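Local coordinates for protein soluble lytic murein transglycosylase (Pseudomonas aeruginosa, PDB 5OHU) that cleaves the glycan strands of bacterial cell-wall peptidoglycan as a lytic transglycosylase, with both exolytic and endolytic turnover of the polymer, at residues A[567-572]-A[634-639]; A[344-349]-A[595-600]; A[69-74]-A[96-101]. All blocks are in the same frame, centred on the assembly; numbering follows the deposited sequence.

Contact 1: residues A[567-572]-A[634-639]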
loop_
_atom_site.group_PDB
_atom_site.type_symbol
_atom_site.label_atom_id
_atom_site.label_comp_id
_atom_site.label_asym_id
_atom_site.label_seq_id
_atom_site.Cartn_x
_atom_site.Cartn_y
_atom_site.Cartn_z
ATOM N N GLY A 567 -3.165 -30.020 2.564
ATOM C CA GLY A 567 -2.997 -29.882 1.133
ATOM C C GLY A 567 -3.954 -28.917 0.481
ATOM O O GLY A 567 -4.176 -29.000 -0.729
ATOM N N ASN A 568 -4.543 -28.008 1.260
ATOM C CA ASN A 568 -5.509 -27.045 0.748
ATOM C C ASN A 568 -4.756 -25.755 0.416
ATOM O O ASN A 568 -4.222 -25.100 1.314
ATOM C CB ASN A 568 -6.613 -26.809 1.784
ATOM C CG ASN A 568 -7.660 -25.792 1.326
ATOM O OD1 ASN A 568 -7.335 -24.748 0.757
ATOM N ND2 ASN A 568 -8.924 -26.067 1.638
ATOM N N ARG A 569 -4.746 -25.383 -0.867
ATOM C CA ARG A 569 -3.956 -24.247 -1.345
ATOM C C ARG A 569 -4.532 -22.920 -0.874
ATOM O O ARG A 569 -3.785 -21.947 -0.702
ATOM C CB ARG A 569 -3.878 -24.261 -2.881
ATOM C CG ARG A 569 -2.948 -25.301 -3.540
ATOM C CD ARG A 569 -3.235 -25.318 -5.056
ATOM N NE ARG A 569 -4.661 -25.066 -5.316
ATOM C CZ ARG A 569 -5.125 -24.185 -6.188
ATOM N NH1 ARG A 569 -4.273 -23.408 -6.855
ATOM N NH2 ARG A 569 -6.441 -24.041 -6.326
ATOM N N VAL A 570 -5.851 -22.842 -0.703
ATOM C CA VAL A 570 -6.465 -21.619 -0.190
ATOM C C VAL A 570 -5.938 -21.298 1.205
ATOM O O VAL A 570 -5.493 -20.177 1.484
ATOM C CB VAL A 570 -7.996 -21.744 -0.175
ATOM C CG1 VAL A 570 -8.614 -20.432 0.297
ATOM C CG2 VAL A 570 -8.524 -22.126 -1.557
ATOM N N LEU A 571 -6.009 -22.272 2.108
ATOM C CA LEU A 571 -5.530 -22.048 3.464
ATOM C C LEU A 571 -4.016 -21.870 3.491
ATOM O O LEU A 571 -3.494 -20.979 4.172
ATOM C CB LEU A 571 -5.949 -23.215 4.347
ATOM C CG LEU A 571 -7.457 -23.448 4.381
ATOM C CD1 LEU A 571 -7.772 -24.757 5.121
ATOM C CD2 LEU A 571 -8.139 -22.264 5.061
ATOM N N ALA A 572 -3.291 -22.723 2.761
ATOM C CA ALA A 572 -1.834 -22.642 2.780
ATOM C C ALA A 572 -1.344 -21.307 2.215
ATOM O O ALA A 572 -0.376 -20.733 2.723
ATOM C CB ALA A 572 -1.229 -23.811 2.008
ATOM N N TRP A 634 -11.420 -29.701 -6.284
ATOM C CA TRP A 634 -12.556 -30.359 -5.631
ATOM C C TRP A 634 -12.368 -30.423 -4.132
ATOM O O TRP A 634 -13.290 -30.113 -3.371
ATOM C CB TRP A 634 -12.744 -31.784 -6.153
ATOM C CG TRP A 634 -13.011 -31.880 -7.586
ATOM C CD1 TRP A 634 -12.252 -32.530 -8.522
ATOM C CD2 TRP A 634 -14.135 -31.337 -8.280
ATOM N NE1 TRP A 634 -12.813 -32.399 -9.759
ATOM C CE2 TRP A 634 -13.978 -31.680 -9.645
ATOM C CE3 TRP A 634 -15.253 -30.582 -7.883
ATOM C CZ2 TRP A 634 -14.901 -31.296 -10.627
ATOM C CZ3 TRP A 634 -16.182 -30.193 -8.856
ATOM C CH2 TRP A 634 -15.996 -30.556 -10.220
ATOM N N HIS A 635 -11.181 -30.815 -3.679
ATOM C CA HIS A 635 -11.027 -31.001 -2.244
ATOM C C HIS A 635 -10.913 -29.695 -1.479
ATOM O O HIS A 635 -10.881 -29.730 -0.249
ATOM C CB HIS A 635 -9.815 -31.871 -1.928
ATOM C CG HIS A 635 -8.500 -31.195 -2.151
ATOM N ND1 HIS A 635 -7.897 -31.125 -3.393
ATOM C CD2 HIS A 635 -7.643 -30.603 -1.282
ATOM C CE1 HIS A 635 -6.732 -30.507 -3.281
ATOM N NE2 HIS A 635 -6.554 -30.181 -2.010
ATOM N N GLU A 636 -10.854 -28.556 -2.170
ATOM C CA GLU A 636 -10.720 -27.250 -1.535
ATOM C C GLU A 636 -12.042 -26.497 -1.398
ATOM O O GLU A 636 -12.085 -25.483 -0.697
ATOM C CB GLU A 636 -9.728 -26.392 -2.337
ATOM C CG GLU A 636 -8.329 -26.980 -2.430
ATOM C CD GLU A 636 -7.430 -26.237 -3.425
ATOM O OE1 GLU A 636 -6.189 -26.295 -3.251
ATOM O OE2 GLU A 636 -7.978 -25.610 -4.378
ATOM N N ARG A 637 -13.121 -26.969 -2.031
ATOM C CA ARG A 637 -14.330 -26.156 -2.128
ATOM C C ARG A 637 -15.034 -25.967 -0.780
ATOM O O ARG A 637 -15.769 -24.989 -0.612
ATOM C CB ARG A 637 -15.275 -26.768 -3.163
ATOM C CG ARG A 637 -14.575 -27.024 -4.490
ATOM C CD ARG A 637 -15.514 -27.446 -5.604
ATOM N NE ARG A 637 -16.384 -26.351 -5.977
ATOM C CZ ARG A 637 -16.235 -25.597 -7.065
ATOM N NH1 ARG A 637 -15.246 -25.825 -7.914
ATOM N NH2 ARG A 637 -17.086 -24.610 -7.297
ATOM N N TYR A 638 -14.852 -26.893 0.168
ATOM C CA TYR A 638 -15.363 -26.760 1.529
ATOM C C TYR A 638 -14.276 -27.159 2.510
ATOM O O TYR A 638 -13.438 -28.014 2.209
ATOM C CB TYR A 638 -16.568 -27.660 1.837
ATOM C CG TYR A 638 -17.835 -27.342 1.118
ATOM C CD1 TYR A 638 -18.645 -26.313 1.549
ATOM C CD2 TYR A 638 -18.244 -28.094 0.017
ATOM C CE1 TYR A 638 -19.817 -26.008 0.887
ATOM C CE2 TYR A 638 -19.413 -27.802 -0.639
ATOM C CZ TYR A 638 -20.203 -26.754 -0.187
ATOM O OH TYR A 638 -21.379 -26.433 -0.825
ATOM N N PHE A 639 -14.318 -26.555 3.694
ATOM C CA PHE A 639 -13.428 -26.944 4.778
ATOM C C PHE A 639 -13.993 -26.461 6.109
ATOM O O PHE A 639 -14.749 -25.483 6.169
ATOM C CB PHE A 639 -11.997 -26.426 4.572
ATOM C CG PHE A 639 -11.904 -25.045 3.980
ATOM C CD1 PHE A 639 -11.943 -23.924 4.788
ATOM C CD2 PHE A 639 -11.723 -24.874 2.616
ATOM C CE1 PHE A 639 -11.825 -22.665 4.252
ATOM C CE2 PHE A 639 -11.605 -23.619 2.074
ATOM C CZ PHE A 639 -11.656 -22.509 2.895
#

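Contact 2: residues A[344-349]-A[595-600]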
loop_
_atom_site.group_PDB
_atom_site.type_symbol
_atom_site.label_atom_id
_atom_site.label_comp_id
_atom_site.label_asym_id
_atom_site.label_seq_id
_atom_site.Cartn_x
_atom_site.Cartn_y
_atom_site.Cartn_z
ATOM N N ARG A 344 -20.588 -7.594 -8.018
ATOM C CA ARG A 344 -21.351 -8.267 -9.068
ATOM C C ARG A 344 -21.338 -9.769 -8.834
ATOM O O ARG A 344 -22.371 -10.441 -8.965
ATOM C CB ARG A 344 -20.790 -7.927 -10.453
ATOM C CG ARG A 344 -21.146 -6.521 -10.944
ATOM C CD ARG A 344 -20.717 -6.291 -12.384
ATOM N NE ARG A 344 -19.312 -5.901 -12.410
ATOM C CZ ARG A 344 -18.442 -6.210 -13.369
ATOM N NH1 ARG A 344 -18.832 -6.922 -14.418
ATOM N NH2 ARG A 344 -17.185 -5.786 -13.267
ATOM N N TYR A 345 -20.183 -10.313 -8.444
ATOM C CA TYR A 345 -20.148 -11.734 -8.136
ATOM C C TYR A 345 -21.053 -12.059 -6.958
ATOM O O TYR A 345 -21.848 -13.001 -7.022
ATOM C CB TYR A 345 -18.720 -12.222 -7.850
ATOM C CG TYR A 345 -18.750 -13.659 -7.374
ATOM C CD1 TYR A 345 -18.959 -14.707 -8.290
ATOM C CD2 TYR A 345 -18.622 -13.970 -6.016
ATOM C CE1 TYR A 345 -19.032 -16.024 -7.876
ATOM C CE2 TYR A 345 -18.681 -15.285 -5.582
ATOM C CZ TYR A 345 -18.885 -16.308 -6.521
ATOM O OH TYR A 345 -18.946 -17.617 -6.096
ATOM N N TRP A 346 -20.927 -11.313 -5.855
ATOM C CA TRP A 346 -21.677 -11.707 -4.668
ATOM C C TRP A 346 -23.173 -11.446 -4.818
ATOM O O TRP A 346 -23.973 -12.173 -4.221
ATOM C CB TRP A 346 -21.088 -11.043 -3.423
ATOM C CG TRP A 346 -19.844 -11.800 -2.975
ATOM C CD1 TRP A 346 -18.552 -11.364 -3.019
ATOM C CD2 TRP A 346 -19.791 -13.156 -2.493
ATOM N NE1 TRP A 346 -17.696 -12.346 -2.563
ATOM C CE2 TRP A 346 -18.431 -13.461 -2.245
ATOM C CE3 TRP A 346 -20.757 -14.140 -2.252
ATOM C CZ2 TRP A 346 -18.017 -14.714 -1.759
ATOM C CZ3 TRP A 346 -20.349 -15.390 -1.759
ATOM C CH2 TRP A 346 -18.996 -15.660 -1.516
ATOM N N GLN A 347 -23.578 -10.495 -5.659
ATOM C CA GLN A 347 -25.004 -10.364 -5.938
ATOM C C GLN A 347 -25.556 -11.632 -6.591
ATOM O O GLN A 347 -26.579 -12.177 -6.154
ATOM C CB GLN A 347 -25.277 -9.148 -6.817
ATOM C CG GLN A 347 -26.733 -9.102 -7.251
ATOM C CD GLN A 347 -27.107 -7.773 -7.885
ATOM O OE1 GLN A 347 -27.375 -7.705 -9.072
ATOM N NE2 GLN A 347 -27.105 -6.708 -7.088
ATOM N N ALA A 348 -24.888 -12.110 -7.645
ATOM C CA ALA A 348 -25.302 -13.353 -8.290
ATOM C C ALA A 348 -25.238 -14.532 -7.321
ATOM O O ALA A 348 -26.168 -15.343 -7.260
ATOM C CB ALA A 348 -24.422 -13.622 -9.513
ATOM N N ARG A 349 -24.162 -14.623 -6.529
ATOM C CA ARG A 349 -23.948 -15.811 -5.703
ATOM C C ARG A 349 -24.873 -15.837 -4.489
ATOM O O ARG A 349 -25.398 -16.903 -4.126
ATOM C CB ARG A 349 -22.471 -15.907 -5.273
ATOM C CG ARG A 349 -22.163 -17.058 -4.274
ATOM C CD ARG A 349 -22.240 -18.398 -5.025
ATOM N NE ARG A 349 -22.045 -19.551 -4.146
ATOM C CZ ARG A 349 -22.477 -20.792 -4.384
ATOM N NH1 ARG A 349 -23.161 -21.072 -5.478
ATOM N NH2 ARG A 349 -22.234 -21.752 -3.509
ATOM N N PHE A 595 -15.544 -22.175 0.225
ATOM C CA PHE A 595 -14.245 -21.525 0.045
ATOM C C PHE A 595 -14.377 -20.048 -0.353
ATOM O O PHE A 595 -13.557 -19.220 0.057
ATOM C CB PHE A 595 -13.441 -22.277 -1.013
ATOM C CG PHE A 595 -13.861 -21.947 -2.409
ATOM C CD1 PHE A 595 -14.983 -22.535 -2.964
ATOM C CD2 PHE A 595 -13.158 -21.012 -3.153
ATOM C CE1 PHE A 595 -15.387 -22.222 -4.250
ATOM C CE2 PHE A 595 -13.556 -20.678 -4.445
ATOM C CZ PHE A 595 -14.672 -21.285 -5.000
ATOM N N ASP A 596 -15.372 -19.694 -1.172
ATOM C CA ASP A 596 -15.454 -18.299 -1.599
ATOM C C ASP A 596 -15.949 -17.391 -0.468
ATOM O O ASP A 596 -15.485 -16.248 -0.349
ATOM C CB ASP A 596 -16.320 -18.168 -2.863
ATOM C CG ASP A 596 -17.717 -18.738 -2.692
ATOM O OD1 ASP A 596 -18.005 -19.341 -1.640
ATOM O OD2 ASP A 596 -18.538 -18.587 -3.624
ATOM N N VAL A 597 -16.846 -17.886 0.392
ATOM C CA VAL A 597 -17.221 -17.133 1.583
ATOM C C VAL A 597 -16.014 -16.949 2.504
ATOM O O VAL A 597 -15.769 -15.855 3.031
ATOM C CB VAL A 597 -18.387 -17.823 2.320
ATOM C CG1 VAL A 597 -18.644 -17.124 3.686
ATOM C CG2 VAL A 597 -19.653 -17.814 1.482
ATOM N N TRP A 598 -15.257 -18.022 2.734
ATOM C CA TRP A 598 -14.107 -17.921 3.633
ATOM C C TRP A 598 -13.114 -16.883 3.138
ATOM O O TRP A 598 -12.640 -16.050 3.918
ATOM C CB TRP A 598 -13.406 -19.269 3.793
ATOM C CG TRP A 598 -12.334 -19.184 4.864
ATOM C CD1 TRP A 598 -12.521 -19.282 6.220
ATOM C CD2 TRP A 598 -10.926 -18.950 4.673
ATOM N NE1 TRP A 598 -11.315 -19.134 6.878
ATOM C CE2 TRP A 598 -10.324 -18.941 5.949
ATOM C CE3 TRP A 598 -10.115 -18.779 3.547
ATOM C CZ2 TRP A 598 -8.959 -18.754 6.127
ATOM C CZ3 TRP A 598 -8.753 -18.590 3.727
ATOM C CH2 TRP A 598 -8.193 -18.573 5.010
ATOM N N ILE A 599 -12.798 -16.908 1.840
ATOM C CA ILE A 599 -11.861 -15.935 1.287
ATOM C C ILE A 599 -12.411 -14.532 1.445
ATOM O O ILE A 599 -11.702 -13.611 1.869
ATOM C CB ILE A 599 -11.557 -16.241 -0.191
ATOM C CG1 ILE A 599 -10.633 -17.454 -0.308
ATOM C CG2 ILE A 599 -10.835 -15.058 -0.814
ATOM C CD1 ILE A 599 -10.852 -18.229 -1.597
ATOM N N GLU A 600 -13.688 -14.352 1.101
ATOM C CA GLU A 600 -14.289 -13.028 1.135
ATOM C C GLU A 600 -14.291 -12.446 2.542
ATOM O O GLU A 600 -14.245 -11.219 2.705
ATOM C CB GLU A 600 -15.724 -13.080 0.614
ATOM C CG GLU A 600 -16.252 -11.709 0.267
ATOM C CD GLU A 600 -15.346 -10.998 -0.715
ATOM O OE1 GLU A 600 -15.080 -11.600 -1.803
ATOM O OE2 GLU A 600 -14.859 -9.884 -0.374
HETATM O O HOH W 1 -20.786 -19.974 -1.678
#

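Contact 3: residues A[69-74]-A[96-101]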
loop_
_atom_site.group_PDB
_atom_site.type_symbol
_atom_site.label_atom_id
_atom_site.label_comp_id
_atom_site.label_asym_id
_atom_site.label_seq_id
_atom_site.Cartn_x
_atom_site.Cartn_y
_atom_site.Cartn_z
ATOM N N GLU A 69 27.859 18.383 -8.590
ATOM C CA GLU A 69 28.725 19.552 -8.504
ATOM C C GLU A 69 27.947 20.779 -8.050
ATOM O O GLU A 69 28.399 21.525 -7.172
ATOM C CB GLU A 69 29.391 19.785 -9.853
ATOM C CG GLU A 69 30.697 20.544 -9.779
ATOM C CD GLU A 69 30.499 22.043 -9.772
ATOM O OE1 GLU A 69 29.404 22.496 -10.170
ATOM O OE2 GLU A 69 31.441 22.762 -9.370
ATOM N N LEU A 70 26.758 20.987 -8.608
ATOM C CA LEU A 70 25.953 22.129 -8.196
ATOM C C LEU A 70 25.535 22.007 -6.736
ATOM O O LEU A 70 25.542 22.996 -5.993
ATOM C CB LEU A 70 24.725 22.256 -9.097
ATOM C CG LEU A 70 23.861 23.494 -8.851
ATOM C CD1 LEU A 70 24.711 24.746 -9.075
ATOM C CD2 LEU A 70 22.631 23.492 -9.750
ATOM N N THR A 71 25.179 20.795 -6.303
ATOM C CA THR A 71 24.713 20.610 -4.932
ATOM C C THR A 71 25.822 20.942 -3.939
ATOM O O THR A 71 25.579 21.593 -2.912
ATOM C CB THR A 71 24.208 19.180 -4.765
ATOM O OG1 THR A 71 23.039 19.023 -5.569
ATOM C CG2 THR A 71 23.838 18.877 -3.300
ATOM N N HIS A 72 27.058 20.563 -4.265
ATOM C CA HIS A 72 28.169 20.810 -3.354
ATOM C C HIS A 72 28.385 22.301 -3.106
ATOM O O HIS A 72 28.660 22.706 -1.974
ATOM C CB HIS A 72 29.452 20.172 -3.882
ATOM C CG HIS A 72 30.633 20.429 -3.003
ATOM N ND1 HIS A 72 30.668 20.037 -1.682
ATOM C CD2 HIS A 72 31.796 21.083 -3.236
ATOM C CE1 HIS A 72 31.814 20.416 -1.144
ATOM N NE2 HIS A 72 32.516 21.053 -2.066
ATOM N N ARG A 73 28.290 23.138 -4.145
ATOM C CA ARG A 73 28.518 24.569 -3.980
ATOM C C ARG A 73 27.223 25.364 -4.044
ATOM O O ARG A 73 27.218 26.538 -4.425
ATOM C CB ARG A 73 29.518 25.091 -5.008
ATOM C CG ARG A 73 29.188 24.780 -6.418
ATOM C CD ARG A 73 30.173 25.489 -7.343
ATOM N NE ARG A 73 29.869 25.166 -8.729
ATOM C CZ ARG A 73 28.949 25.793 -9.452
ATOM N NH1 ARG A 73 28.256 26.798 -8.924
ATOM N NH2 ARG A 73 28.728 25.417 -10.705
ATOM N N LEU A 74 26.125 24.743 -3.632
ATOM C CA LEU A 74 24.824 25.360 -3.827
ATOM C C LEU A 74 24.691 26.659 -3.033
ATOM O O LEU A 74 24.021 27.598 -3.482
ATOM C CB LEU A 74 23.737 24.354 -3.455
ATOM C CG LEU A 74 22.300 24.857 -3.508
ATOM C CD1 LEU A 74 21.909 24.963 -4.968
ATOM C CD2 LEU A 74 21.404 23.866 -2.810
ATOM N N GLY A 96 13.914 17.025 -6.755
ATOM C CA GLY A 96 13.214 17.582 -5.610
ATOM C C GLY A 96 14.116 17.861 -4.417
ATOM O O GLY A 96 13.885 18.819 -3.669
ATOM N N TRP A 97 15.141 17.034 -4.207
ATOM C CA TRP A 97 16.081 17.308 -3.121
ATOM C C TRP A 97 16.838 18.599 -3.382
ATOM O O TRP A 97 17.063 19.395 -2.463
ATOM C CB TRP A 97 17.054 16.136 -2.944
ATOM C CG TRP A 97 16.342 14.889 -2.554
ATOM C CD1 TRP A 97 16.154 13.780 -3.328
ATOM C CD2 TRP A 97 15.669 14.633 -1.316
ATOM N NE1 TRP A 97 15.426 12.841 -2.642
ATOM C CE2 TRP A 97 15.111 13.340 -1.405
ATOM C CE3 TRP A 97 15.496 15.362 -0.135
ATOM C CZ2 TRP A 97 14.388 12.761 -0.359
ATOM C CZ3 TRP A 97 14.777 14.782 0.909
ATOM C CH2 TRP A 97 14.233 13.495 0.785
ATOM N N LEU A 98 17.216 18.833 -4.637
ATOM C CA LEU A 98 17.855 20.093 -4.980
ATOM C C LEU A 98 16.920 21.268 -4.722
ATOM O O LEU A 98 17.359 22.321 -4.245
ATOM C CB LEU A 98 18.317 20.070 -6.440
ATOM C CG LEU A 98 18.849 21.388 -7.031
ATOM C CD1 LEU A 98 19.962 21.980 -6.180
ATOM C CD2 LEU A 98 19.307 21.216 -8.472
ATOM N N LYS A 99 15.625 21.117 -5.023
ATOM C CA LYS A 99 14.724 22.248 -4.802
ATOM C C LYS A 99 14.522 22.493 -3.319
ATOM O O LYS A 99 14.470 23.647 -2.876
ATOM C CB LYS A 99 13.376 22.019 -5.481
ATOM C CG LYS A 99 13.452 21.896 -7.005
ATOM C CD LYS A 99 12.039 21.898 -7.630
ATOM C CE LYS A 99 11.350 23.267 -7.465
ATOM N NZ LYS A 99 10.068 23.399 -8.263
ATOM N N LEU A 100 14.405 21.415 -2.539
ATOM C CA LEU A 100 14.287 21.555 -1.094
ATOM C C LEU A 100 15.446 22.363 -0.527
ATOM O O LEU A 100 15.244 23.357 0.187
ATOM C CB LEU A 100 14.228 20.172 -0.445
ATOM C CG LEU A 100 14.283 20.153 1.074
ATOM C CD1 LEU A 100 13.064 20.828 1.648
ATOM C CD2 LEU A 100 14.409 18.705 1.581
ATOM N N ARG A 101 16.670 21.964 -0.866
ATOM C CA ARG A 101 17.860 22.632 -0.347
ATOM C C ARG A 101 17.947 24.082 -0.807
ATOM O O ARG A 101 18.225 24.983 -0.011
ATOM C CB ARG A 101 19.093 21.870 -0.800
ATOM C CG ARG A 101 19.419 20.756 0.101
ATOM C CD ARG A 101 20.164 19.704 -0.630
ATOM N NE ARG A 101 20.226 18.521 0.212
ATOM C CZ ARG A 101 20.711 17.356 -0.177
ATOM N NH1 ARG A 101 21.156 17.224 -1.414
ATOM N NH2 ARG A 101 20.716 16.341 0.674
HETATM O O HOH W 2 20.589 18.413 -3.964
#

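Contact 1: residues A[567-572]-A[634-639]
A salt bridge from Arg569 to Glu636 and an apolar contact of Phe639 join 567-572, at the start of helix 569-578 in the SLT (lysozyme-clan) domain, to 634-639, close to the chain's C-terminus. Arg569 grips the carboxylate of Glu636 side-on: NE lies 2.8 Å from OE1 and NH2 2.9 Å from OE2, each on a syn lone pair. A bend at chi3 (-34°) brings the NE/NH2 edge of the guanidinium against both oxygens, the two planes only 12° apart. The backbone N of Arg569 also donates to Glu636 OE1 (2.9 Å), from above the carboxylate plane, while OE2 also accepts from Asp633 N. Asn568 is the N-cap, its OD1 accepting from Leu571 N at 3.1 Å; its ND2 comes 3.2 Å from Phe639 CD2, oblique to the ring. His635, just before Glu636, donates from NE2 to Gly567 O (2.9 Å, 171°), in the imidazole plane but from above the carbonyl plane. Leu571 CD2 makes an off-centre CH-pi contact, 4.3 Å from the Phe639 ring centroid. Trp598 of helix 595-600 meets Phe639 edge-to-face, Val570 packs on Leu615 of helix 605-624, and strand 638-639 pairs antiparallel with strand 593-594.

Contact 2: residues A[344-349]-A[595-600]
Two side-chain hydrogen bonds join residues 344-349 of helix 341-354 to helix 595-600: Tyr345 OH donates to Asp596 OD2 at 2.7 Å, and Trp346 NE1 donates to Glu600 OE1 at 2.8 Å. The tyrosine hydroxyl reaches the anti lone pair of OD2. The indole N-H points at Glu600 OE1 nearly within its own ring plane, but meets the carboxylate from above, 45° out of that plane. Glu600 brings its acid group back to the indole through a bend at chi2 (55°). Both acids have further partners: Arg382 holds Asp596 OD2 in a salt bridge and is also hydrogen-bonded to Tyr345 OH, while Tyr375 OH bonds to Glu600 OE1 and Arg315 pairs with Glu600 OE2. Arg349 takes a looser share, its NE making only a long ion pair with Asp596 OD2; a water accepts from that NE at 2.8 Å and donates to Asp596 OD1, bridging the two side chains.

The indole reaches across between helices whose local axes stay 12.6 Å apart at closest approach and run at 139°, closer to antiparallel than parallel. Its six-membered end abuts the first turn of helix 595-600 edge-on, with Trp346 CZ2 3.3 Å from Asp596 O and CH2 3.7 Å from Val597 CG2. Tyr345 CE2 lies over the centre of one indole face, which probably helps fix its tilt. Leu378 of helix 374-383 packs against both Tyr345 and Asp596.

Two buried carboxylates are thus met by neutral aromatic donors on one helix and by Arg315 and Arg382 of other helices. Such surroundings would be expected to favour their ionised forms. The bonds join helix 595-600 to helix 341-354, the two segments lying 246 residues apart in sequence, by directional contacts as well as apolar ones.

Contact 3: residues A[69-74]-A[96-101]
Apolar contact dominates between helix 62-72, with the turn that follows it, and helix 95-108, and it centres on three leucines. Leu74 CD1 meets Leu98 CD1 at 3.8 Å, the two side chains passing at a slant. Leu70 lies farther off, its CD2 4.2 Å from Leu98 CD2, so Leu98 turns one methyl to each partner. With CG anti to the backbone N (chi1 172°), Leu98 swings these methyls across to the other helix although its CB is not aimed straight there. The other branch of Leu74, CD2, rests 3.7 Å from Arg101 CB, the two side chains crossing at about a right angle. Thr71 adds its methyl, CG2, 3.7 Å from Arg101 NH1 and oblique to the guanidinium.

These helices belong to the N-terminal part of an all-helical chain, in which helices succeed one another with short connections. Between them in sequence comes helix 79-88, whose Phe85 touches both Leu70 and Leu98 and joins the leucine cluster. Tyr67, one turn before Thr71, also packs on Leu98.

Polar contact across the interface runs through a single water. It donates to Thr71 OG1 at 3.0 Å and accepts from Arg101 NH1 at 2.9 Å; the arginine chain, extended from CG to NE, carries NH1 out to this water. Thr71 OG1 bonds besides to Tyr67 O within its own helix.

The ionic pairing does not cross to 96-101: Arg73 pairs with Glu69 in its own segment and, through NH2, with Glu81 of helix 79-88. Arg73 NE donates to Glu69 OE2 at 2.9 Å with an angle of 160°, the carboxylate oxygen lying close to the guanidinium plane. Arg73 is the first residue to leave helical geometry, so this salt bridge links the end of the helix to its preceding turn.

How the contacts relate
Contacts 1 and 2 are neighbours, their centres 16 Å apart, and helix 595-600, one side of contact 2, is also packed on by contact 1. Arg637 O lies 2.9 Å from Phe595 N, a probable hydrogen bond, and Val570 CG1 packs 3.6 Å from Ile599 CG1, so the two meet directly. Their segments alternate along the sequence: 344-349, then 567-572, 595-600 and 634-639. Contact 1 brings the C-terminal residues 634-639 against the helix start at 569, and contact 2 brings helix 341-354 against helix 595-600. Contact 3 closes before either opens and lies across the chain's centre, with centres about 56 Å and 54 Å from contacts 1 and 2 and nearest atoms about 37 Å away from each.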